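Local coordinates for protein fatty Acyl-Adenylate Ligase (Escherichia coli, PDB 3PBK) that belongs to the AMP-binding enzyme family of the ANL clan and binds 5'-O-[(S)-(dodecanoyloxy)(hydroxy)phosphoryl]adenosine in a buried pocket, at residues Phe332-Gly337 with Thr382-Gly387; Arg57-Ala62 with Cys93-Leu98. All coordinates share one frame; numbering follows the deposited sequence.

Interaction 1 of 2, residues Phe332-Gly337 with Thr382-Gly387; sequences FMPCYG and TFVNCG. With 1ZZ (5'-O-[(S)-(dodecanoyloxy)(hydroxy)phosphoryl]adenosine), chain C.
Asn385 OD1 accepts a hydrogen bond of 2.9 Å from the backbone N of Gly387, with the donor in the carbonyl plane and a C=O...N angle of 160°. This Asx turn bends the chain around Cys386, and the carbonyl O of Asn385, which opens it, lies 3.6 Å from Pro334 CB. The CB-CG edge of the proline also meets Val384 CG1, 3.4 Å from CB, with the two side chains crossing at about a right angle. Farther along strand 332-337, Tyr336 CB touches Cys386 CB at 4.0 Å. No hydrogen bond joins the two segments, so apolar contacts carry the join, and the carbonyl of Cys335 turns to the ligand. Cys335 O takes the bond from the ligand's amino nitrogen N5, 3.0 Å long with an N-H...O angle of 140°, and Cys386 SG stands 3.8 Å from that nitrogen. With CG anti to the backbone N (chi1 170°), the Tyr336 ring swings out from the strand and sets its edge over the adenine, CD1 lying 3.6 Å from ligand N2 and the two ring planes nearly perpendicular. Its hydroxyl is bonded to Asp444 OD2, and Asp444 OD1 in turn bonds the ligand. Cys335 SG points the other way and meets the acyl chain at C7, 3.4 Å off. The chemistry thus implies a divided role for the strand end: a backbone carbonyl accepts from the amino group of adenine, consistent with recognition of the base, a tyrosine edge borders it, and a thiol lines the path of the fatty chain.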
ATOM      1  N   PHE A 332       8.751   6.538 -15.357  1.00 19.27           N
ATOM      2  CA  PHE A 332       8.386   5.363 -14.566  1.00 19.03           C
ATOM      3  C   PHE A 332       9.417   5.046 -13.502  1.00 19.00           C
ATOM      4  O   PHE A 332      10.616   4.944 -13.777  1.00 19.09           O
ATOM      5  CB  PHE A 332       8.210   4.128 -15.450  1.00 18.89           C
ATOM      6  CG  PHE A 332       6.808   3.933 -15.944  1.00 19.84           C
ATOM      7  CD1 PHE A 332       5.726   4.153 -15.103  1.00 19.65           C
ATOM      8  CD2 PHE A 332       6.568   3.521 -17.248  1.00 19.88           C
ATOM      9  CE1 PHE A 332       4.427   3.973 -15.555  1.00 19.82           C
ATOM     10  CE2 PHE A 332       5.277   3.340 -17.708  1.00 20.30           C
ATOM     11  CZ  PHE A 332       4.202   3.564 -16.861  1.00 20.78           C
HETATM   12  N   MSE A 333       8.941   4.874 -12.277  1.00 18.72           N
HETATM   13  CA  MSE A 333       9.823   4.469 -11.207  1.00 18.38           C
HETATM   14  C   MSE A 333       9.230   3.347 -10.383  1.00 17.24           C
HETATM   15  O   MSE A 333       8.469   3.581  -9.449  1.00 17.62           O
HETATM   16  CB  MSE A 333      10.198   5.653 -10.321  1.00 18.87           C
HETATM   17  CG  MSE A 333      11.552   5.453  -9.648  1.00 20.84           C
HETATM   18 SE   MSE A 333      12.058   6.868  -8.397  1.00 37.59          SE
HETATM   19  CE  MSE A 333      10.618   6.603  -7.120  1.00 20.54           C
ATOM     20  N   PRO A 334       9.569   2.112 -10.739  1.00 16.13           N
ATOM     21  CA  PRO A 334       9.183   0.984  -9.904  1.00 16.78           C
ATOM     22  C   PRO A 334       9.869   1.091  -8.554  1.00 16.62           C
ATOM     23  O   PRO A 334      11.052   1.412  -8.494  1.00 16.46           O
ATOM     24  CB  PRO A 334       9.720  -0.216 -10.680  1.00 16.66           C
ATOM     25  CG  PRO A 334       9.778   0.245 -12.086  1.00 16.13           C
ATOM     26  CD  PRO A 334      10.187   1.679 -11.997  1.00 16.78           C
ATOM     27  N   CYS A 335       9.125   0.823  -7.486  1.00 16.87           N
ATOM     28  CA  CYS A 335       9.658   0.881  -6.129  1.00 16.83           C
ATOM     29  C   CYS A 335       9.048  -0.191  -5.217  1.00 16.08           C
ATOM     30  O   CYS A 335       8.007  -0.760  -5.529  1.00 16.48           O
ATOM     31  CB  CYS A 335       9.398   2.256  -5.544  1.00 17.01           C
ATOM     32  SG  CYS A 335       7.658   2.585  -5.389  1.00 16.32           S
ATOM     33  N   TYR A 336       9.701  -0.444  -4.088  1.00 15.36           N
ATOM     34  CA  TYR A 336       9.316  -1.516  -3.178  1.00 15.45           C
ATOM     35  C   TYR A 336       9.245  -1.025  -1.738  1.00 16.26           C
ATOM     36  O   TYR A 336      10.016  -0.153  -1.335  1.00 16.02           O
ATOM     37  CB  TYR A 336      10.340  -2.629  -3.266  1.00 15.03           C
ATOM     38  CG  TYR A 336      10.207  -3.708  -2.225  1.00 15.11           C
ATOM     39  CD1 TYR A 336       9.039  -4.444  -2.101  1.00 16.03           C
ATOM     40  CD2 TYR A 336      11.269  -4.022  -1.395  1.00 14.58           C
ATOM     41  CE1 TYR A 336       8.924  -5.447  -1.170  1.00 15.65           C
ATOM     42  CE2 TYR A 336      11.165  -5.026  -0.462  1.00 14.69           C
ATOM     43  CZ  TYR A 336       9.989  -5.733  -0.356  1.00 14.95           C
ATOM     44  OH  TYR A 336       9.887  -6.725   0.574  1.00 14.94           O
ATOM     45  N   GLY A 337       8.326  -1.587  -0.957  1.00 16.65           N
ATOM     46  CA  GLY A 337       8.183  -1.201   0.438  1.00 16.76           C
ATOM     47  C   GLY A 337       7.215  -2.064   1.223  1.00 18.18           C
ATOM     48  O   GLY A 337       6.604  -2.976   0.678  1.00 18.79           O
ATOM     49  N   THR A 382       9.575 -12.412 -16.328  1.00 14.85           N
ATOM     50  CA  THR A 382      10.182 -11.082 -16.297  1.00 14.20           C
ATOM     51  C   THR A 382       9.974 -10.437 -14.938  1.00 13.69           C
ATOM     52  O   THR A 382       8.845 -10.362 -14.461  1.00 14.13           O
ATOM     53  CB  THR A 382       9.538 -10.148 -17.323  1.00 13.51           C
ATOM     54  OG1 THR A 382       9.672 -10.699 -18.631  1.00 14.10           O
ATOM     55  CG2 THR A 382      10.210  -8.801 -17.287  1.00 13.59           C
ATOM     56  N   PHE A 383      11.046  -9.963 -14.315  1.00 13.23           N
ATOM     57  CA  PHE A 383      10.919  -9.272 -13.035  1.00 13.53           C
ATOM     58  C   PHE A 383      11.367  -7.818 -13.129  1.00 13.12           C
ATOM     59  O   PHE A 383      12.281  -7.494 -13.874  1.00 13.47           O
ATOM     60  CB  PHE A 383      11.669 -10.029 -11.938  1.00 14.25           C
ATOM     61  CG  PHE A 383      11.057 -11.354 -11.615  1.00 14.68           C
ATOM     62  CD1 PHE A 383       9.865 -11.425 -10.910  1.00 15.18           C
ATOM     63  CD2 PHE A 383      11.648 -12.532 -12.041  1.00 15.09           C
ATOM     64  CE1 PHE A 383       9.279 -12.649 -10.626  1.00 15.65           C
ATOM     65  CE2 PHE A 383      11.067 -13.763 -11.762  1.00 15.15           C
ATOM     66  CZ  PHE A 383       9.887 -13.821 -11.055  1.00 15.63           C
ATOM     67  N   VAL A 384      10.710  -6.939 -12.390  1.00 13.08           N
ATOM     68  CA  VAL A 384      11.032  -5.523 -12.484  1.00 13.54           C
ATOM     69  C   VAL A 384      12.099  -5.105 -11.473  1.00 14.74           C
ATOM     70  O   VAL A 384      12.056  -5.490 -10.311  1.00 14.20           O
ATOM     71  CB  VAL A 384       9.768  -4.658 -12.344  1.00 14.34           C
ATOM     72  CG1 VAL A 384      10.110  -3.189 -12.335  1.00 14.21           C
ATOM     73  CG2 VAL A 384       8.813  -4.960 -13.471  1.00 15.08           C
ATOM     74  N   ASN A 385      13.075  -4.337 -11.939  1.00 13.98           N
ATOM     75  CA  ASN A 385      14.115  -3.778 -11.085  1.00 15.09           C
ATOM     76  C   ASN A 385      13.508  -2.779 -10.102  1.00 15.04           C
ATOM     77  O   ASN A 385      12.933  -1.770 -10.504  1.00 14.83           O
ATOM     78  CB  ASN A 385      15.180  -3.104 -11.958  1.00 14.96           C
ATOM     79  CG  ASN A 385      16.411  -2.681 -11.176  1.00 15.72           C
ATOM     80  OD1 ASN A 385      16.315  -2.087 -10.099  1.00 15.97           O
ATOM     81  ND2 ASN A 385      17.583  -2.967 -11.733  1.00 15.97           N
ATOM     82  N   CYS A 386      13.644  -3.066  -8.813  1.00 15.42           N
ATOM     83  CA  CYS A 386      13.037  -2.244  -7.770  1.00 15.29           C
ATOM     84  C   CYS A 386      14.062  -1.416  -7.008  1.00 15.53           C
ATOM     85  O   CYS A 386      13.762  -0.888  -5.948  1.00 16.00           O
ATOM     86  CB  CYS A 386      12.238  -3.107  -6.795  1.00 14.57           C
ATOM     87  SG  CYS A 386      10.686  -3.753  -7.482  1.00 15.91           S
ATOM     88  N   GLY A 387      15.270  -1.305  -7.543  1.00 15.37           N
ATOM     89  CA  GLY A 387      16.240  -0.388  -6.975  1.00 16.01           C
ATOM     90  C   GLY A 387      17.249  -1.044  -6.061  1.00 16.00           C
ATOM     91  O   GLY A 387      17.224  -2.260  -5.877  1.00 15.49           O
TER
HETATM   92  P   1ZZ C   1       2.119  -2.420   2.541  1.00 26.52           P
HETATM   93  C1  1ZZ C   1       6.075  10.983  -2.505  1.00 17.34           C
HETATM   94  N1  1ZZ C   1       4.947  -5.328  -2.243  1.00 22.26           N
HETATM   95  O1  1ZZ C   1       2.605  -1.001  -0.442  1.00 25.44           O
HETATM   96  C2  1ZZ C   1       6.602   9.670  -1.992  1.00 15.47           C
HETATM   97  N2  1ZZ C   1       5.799  -3.557  -3.269  1.00 20.15           N
HETATM   98  O2  1ZZ C   1       2.785  -1.060   1.884  1.00 25.21           O
HETATM   99  C3  1ZZ C   1       5.811   8.406  -2.320  1.00 16.00           C
HETATM  100  N3  1ZZ C   1       5.653  -6.995  -4.046  1.00 21.20           N
HETATM  101  O3  1ZZ C   1       2.655  -2.888   3.963  1.00 23.68           O
HETATM  102  C4  1ZZ C   1       6.512   7.091  -1.931  1.00 15.93           C
HETATM  103  N4  1ZZ C   1       6.775  -6.043  -5.838  1.00 21.68           N
HETATM  104  O4  1ZZ C   1       0.759  -2.282   2.681  1.00 28.96           O
HETATM  105  C5  1ZZ C   1       6.113   5.741  -2.537  1.00 15.37           C
HETATM  106  N5  1ZZ C   1       7.203  -3.644  -5.859  1.00 18.40           N
HETATM  107  O5  1ZZ C   1       2.428  -3.630   1.547  1.00 25.00           O
HETATM  108  C6  1ZZ C   1       6.440   4.591  -1.619  1.00 15.04           C
HETATM  109  O6  1ZZ C   1       3.663  -5.223  -0.378  1.00 24.70           O
HETATM  110  C7  1ZZ C   1       6.876   3.257  -2.168  1.00 16.79           C
HETATM  111  O7  1ZZ C   1       5.139  -8.433  -0.329  1.00 23.83           O
HETATM  112  C8  1ZZ C   1       6.529   2.031  -1.354  1.00 17.20           C
HETATM  113  O8  1ZZ C   1       6.067  -6.751   1.788  1.00 20.04           O
HETATM  114  C9  1ZZ C   1       5.743   0.881  -2.002  1.00 18.91           C
HETATM  115  C10 1ZZ C   1       4.557   0.271  -1.300  1.00 21.16           C
HETATM  116  C11 1ZZ C   1       4.388   0.060   0.141  1.00 21.86           C
HETATM  117  C12 1ZZ C   1       3.297  -0.830   0.509  1.00 24.75           C
HETATM  118  C13 1ZZ C   1       3.479  -4.475   1.941  1.00 23.61           C
HETATM  119  C14 1ZZ C   1       3.862  -5.618   0.993  1.00 22.44           C
HETATM  120  C15 1ZZ C   1       5.284  -6.177   0.803  1.00 21.35           C
HETATM  121  C16 1ZZ C   1       5.076  -7.031  -0.376  1.00 23.43           C
HETATM  122  C17 1ZZ C   1       4.236  -6.169  -1.254  1.00 24.49           C
HETATM  123  C18 1ZZ C   1       5.124  -4.010  -2.156  1.00 21.80           C
HETATM  124  C19 1ZZ C   1       6.051  -4.678  -4.061  1.00 20.43           C
HETATM  125  C20 1ZZ C   1       5.548  -5.738  -3.478  1.00 20.85           C
HETATM  126  C21 1ZZ C   1       6.278  -7.096  -5.246  1.00 21.86           C
HETATM  127  C22 1ZZ C   1       6.659  -4.783  -5.233  1.00 20.27           C

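Interaction 2 of 2, residues Arg57-Ala62 with Cys93-Leu98; sequences RAEAGA and CQYAGL
Tyr95 and Ala62 bury more surface here than any other residues of the two segments, and they meet at close quarters, CB to CB at 3.4 Å. With CG lying beside the backbone N (chi1 -84°), the tyrosine ring extends back along helix 51-67, toward the preceding turn. There Ala58 CB sits over one face, offset toward the rim and 4.1 Å from CD1. Glu59 approaches the ring with its aliphatic part, CG standing 3.6 Å from CE2, and its carboxylate plane is inclined 52° to the ring. Its OE2 forms a salt bridge with Lys55 one turn earlier. The far end of the tyrosine is held by another element: its OH is hydrogen-bonded to Asp27 OD1 of helix 22-29, so the side chain reaches from Ala62 to a third helix. Ala96 completes the contact, its CB resting 3.7 Å from Ala62 CB and also against the carbonyl O of that residue. The small side chains of Ala62 and Ala96 let the backbones come near, their CA atoms being 4.3 Å apart. Immediately afterwards Gly97, with positive phi, closes helix 84-95 in a Schellman motif, Leu98 N bonding back to Cys93 O. Helix 84-95 is the connection between the neighbouring parallel strands 75-79 and 99-103, and the contact therefore packs helix 51-67 on the helical limb of a beta-alpha-beta crossover.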
ATOM      1  N   ARG A  57      -4.754  24.330  13.556  1.00 25.77           N
ATOM      2  CA  ARG A  57      -5.800  23.365  13.843  1.00 26.34           C
ATOM      3  C   ARG A  57      -5.257  22.146  14.579  1.00 26.47           C
ATOM      4  O   ARG A  57      -5.955  21.547  15.388  1.00 27.54           O
ATOM      5  CB  ARG A  57      -6.516  22.954  12.560  1.00 25.78           C
ATOM      6  CG  ARG A  57      -7.193  24.117  11.874  1.00 25.70           C
ATOM      7  CD  ARG A  57      -7.981  23.675  10.664  1.00 25.80           C
ATOM      8  NE  ARG A  57      -8.529  24.817   9.942  1.00 26.24           N
ATOM      9  CZ  ARG A  57      -9.139  24.729   8.764  1.00 28.05           C
ATOM     10  NH1 ARG A  57      -9.272  23.549   8.171  1.00 29.10           N
ATOM     11  NH2 ARG A  57      -9.615  25.821   8.174  1.00 27.77           N
ATOM     12  N   ALA A  58      -4.008  21.787  14.312  1.00 26.05           N
ATOM     13  CA  ALA A  58      -3.393  20.649  14.996  1.00 26.88           C
ATOM     14  C   ALA A  58      -3.076  20.949  16.472  1.00 28.16           C
ATOM     15  O   ALA A  58      -3.311  20.107  17.339  1.00 27.70           O
ATOM     16  CB  ALA A  58      -2.145  20.181  14.257  1.00 25.96           C
ATOM     17  N   GLU A  59      -2.548  22.145  16.750  1.00 29.09           N
ATOM     18  CA  GLU A  59      -2.270  22.575  18.126  1.00 28.74           C
ATOM     19  C   GLU A  59      -3.548  22.640  18.957  1.00 29.19           C
ATOM     20  O   GLU A  59      -3.621  22.070  20.044  1.00 29.68           O
ATOM     21  CB  GLU A  59      -1.596  23.944  18.141  1.00 28.51           C
ATOM     22  CG  GLU A  59      -0.110  23.932  17.857  1.00 28.95           C
ATOM     23  CD  GLU A  59       0.427  25.327  17.561  1.00 29.78           C
ATOM     24  OE1 GLU A  59      -0.301  26.325  17.794  1.00 29.45           O
ATOM     25  OE2 GLU A  59       1.579  25.425  17.092  1.00 29.43           O
ATOM     26  N   ALA A  60      -4.548  23.350  18.441  1.00 28.92           N
ATOM     27  CA  ALA A  60      -5.841  23.454  19.106  1.00 29.36           C
ATOM     28  C   ALA A  60      -6.422  22.070  19.370  1.00 30.36           C
ATOM     29  O   ALA A  60      -6.811  21.747  20.493  1.00 30.89           O
ATOM     30  CB  ALA A  60      -6.801  24.280  18.270  1.00 29.27           C
ATOM     31  N   GLY A  61      -6.480  21.256  18.324  1.00 30.14           N
ATOM     32  CA  GLY A  61      -6.997  19.905  18.442  1.00 29.83           C
ATOM     33  C   GLY A  61      -6.239  19.127  19.492  1.00 28.81           C
ATOM     34  O   GLY A  61      -6.824  18.401  20.288  1.00 29.45           O
ATOM     35  N   ALA A  62      -4.925  19.282  19.495  1.00 27.79           N
ATOM     36  CA  ALA A  62      -4.100  18.634  20.498  1.00 28.53           C
ATOM     37  C   ALA A  62      -4.596  18.967  21.916  1.00 30.71           C
ATOM     38  O   ALA A  62      -4.631  18.106  22.799  1.00 29.96           O
ATOM     39  CB  ALA A  62      -2.638  19.033  20.318  1.00 27.52           C
ATOM     40  N   CYS A  93      -3.161  14.601  16.966  1.00 22.23           N
ATOM     41  CA  CYS A  93      -2.691  13.505  17.790  1.00 21.77           C
ATOM     42  C   CYS A  93      -1.208  13.623  18.086  1.00 22.80           C
ATOM     43  O   CYS A  93      -0.776  13.432  19.225  1.00 22.74           O
ATOM     44  CB  CYS A  93      -2.989  12.172  17.130  1.00 20.80           C
ATOM     45  SG  CYS A  93      -4.661  11.640  17.447  1.00 21.89           S
ATOM     46  N   GLN A  94      -0.436  13.940  17.054  1.00 23.18           N
ATOM     47  CA  GLN A  94       1.008  14.066  17.173  1.00 22.40           C
ATOM     48  C   GLN A  94       1.375  15.101  18.223  1.00 23.12           C
ATOM     49  O   GLN A  94       2.217  14.839  19.083  1.00 23.56           O
ATOM     50  CB  GLN A  94       1.617  14.454  15.825  1.00 22.66           C
ATOM     51  CG  GLN A  94       1.382  13.442  14.721  1.00 21.58           C
ATOM     52  CD  GLN A  94       1.770  12.041  15.140  1.00 20.59           C
ATOM     53  OE1 GLN A  94       0.998  11.106  14.975  1.00 20.31           O
ATOM     54  NE2 GLN A  94       2.970  11.890  15.691  1.00 20.36           N
ATOM     55  N   TYR A  95       0.736  16.269  18.139  1.00 24.03           N
ATOM     56  CA  TYR A  95       1.001  17.410  19.023  1.00 24.28           C
ATOM     57  C   TYR A  95       0.577  17.144  20.454  1.00 24.28           C
ATOM     58  O   TYR A  95       1.182  17.648  21.398  1.00 25.09           O
ATOM     59  CB  TYR A  95       0.265  18.650  18.512  1.00 25.34           C
ATOM     60  CG  TYR A  95       1.015  19.403  17.444  1.00 26.92           C
ATOM     61  CD1 TYR A  95       1.251  18.836  16.197  1.00 26.23           C
ATOM     62  CD2 TYR A  95       1.491  20.686  17.681  1.00 28.87           C
ATOM     63  CE1 TYR A  95       1.945  19.526  15.218  1.00 25.93           C
ATOM     64  CE2 TYR A  95       2.185  21.385  16.704  1.00 28.46           C
ATOM     65  CZ  TYR A  95       2.406  20.799  15.479  1.00 26.59           C
ATOM     66  OH  TYR A  95       3.093  21.495  14.519  1.00 26.66           O
ATOM     67  N   ALA A  96      -0.482  16.360  20.603  1.00 23.89           N
ATOM     68  CA  ALA A  96      -0.981  15.982  21.910  1.00 23.95           C
ATOM     69  C   ALA A  96      -0.241  14.760  22.431  1.00 23.56           C
ATOM     70  O   ALA A  96      -0.570  14.235  23.488  1.00 25.28           O
ATOM     71  CB  ALA A  96      -2.461  15.713  21.843  1.00 24.68           C
ATOM     72  N   GLY A  97       0.757  14.303  21.686  1.00 23.15           N
ATOM     73  CA  GLY A  97       1.572  13.176  22.106  1.00 23.00           C
ATOM     74  C   GLY A  97       0.830  11.853  22.132  1.00 23.63           C
ATOM     75  O   GLY A  97       1.326  10.865  22.685  1.00 23.56           O
ATOM     76  N   LEU A  98      -0.360  11.836  21.525  1.00 24.14           N
ATOM     77  CA  LEU A  98      -1.194  10.635  21.456  1.00 22.79           C
ATOM     78  C   LEU A  98      -0.824   9.785  20.260  1.00 21.11           C
ATOM     79  O   LEU A  98      -0.324  10.290  19.257  1.00 21.06           O
ATOM     80  CB  LEU A  98      -2.668  11.013  21.368  1.00 22.53           C
ATOM     81  CG  LEU A  98      -3.205  11.883  22.500  1.00 23.89           C
ATOM     82  CD1 LEU A  98      -4.647  12.222  22.213  1.00 26.65           C
ATOM     83  CD2 LEU A  98      -3.071  11.173  23.835  1.00 24.91           C
TER

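Both contacts are buried and neither has a hydrogen bond between its segments, yet they hold different elements of the fold. Interaction 1 joins a strand of the large mixed sheet to the end of strand 380-384 and the turn that follows, about 14 Å from the chain's centre; interaction 2 joins helix 51-67 to the C-terminal end of helix 84-95, about 26 Å out, beside the four-stranded parallel sheet. Their own centres are 37 Å apart, on opposite sides of the chain's centre. Place shows in the chemistry: in 332-337 with 382-387 carbonyl, thiol and ring edge all serve a ligand, whereas in 57-62 with 93-98 alanines and the aliphatic part of a partly exposed glutamate meet one tyrosine, the carboxylate being salt-bridged within the protein.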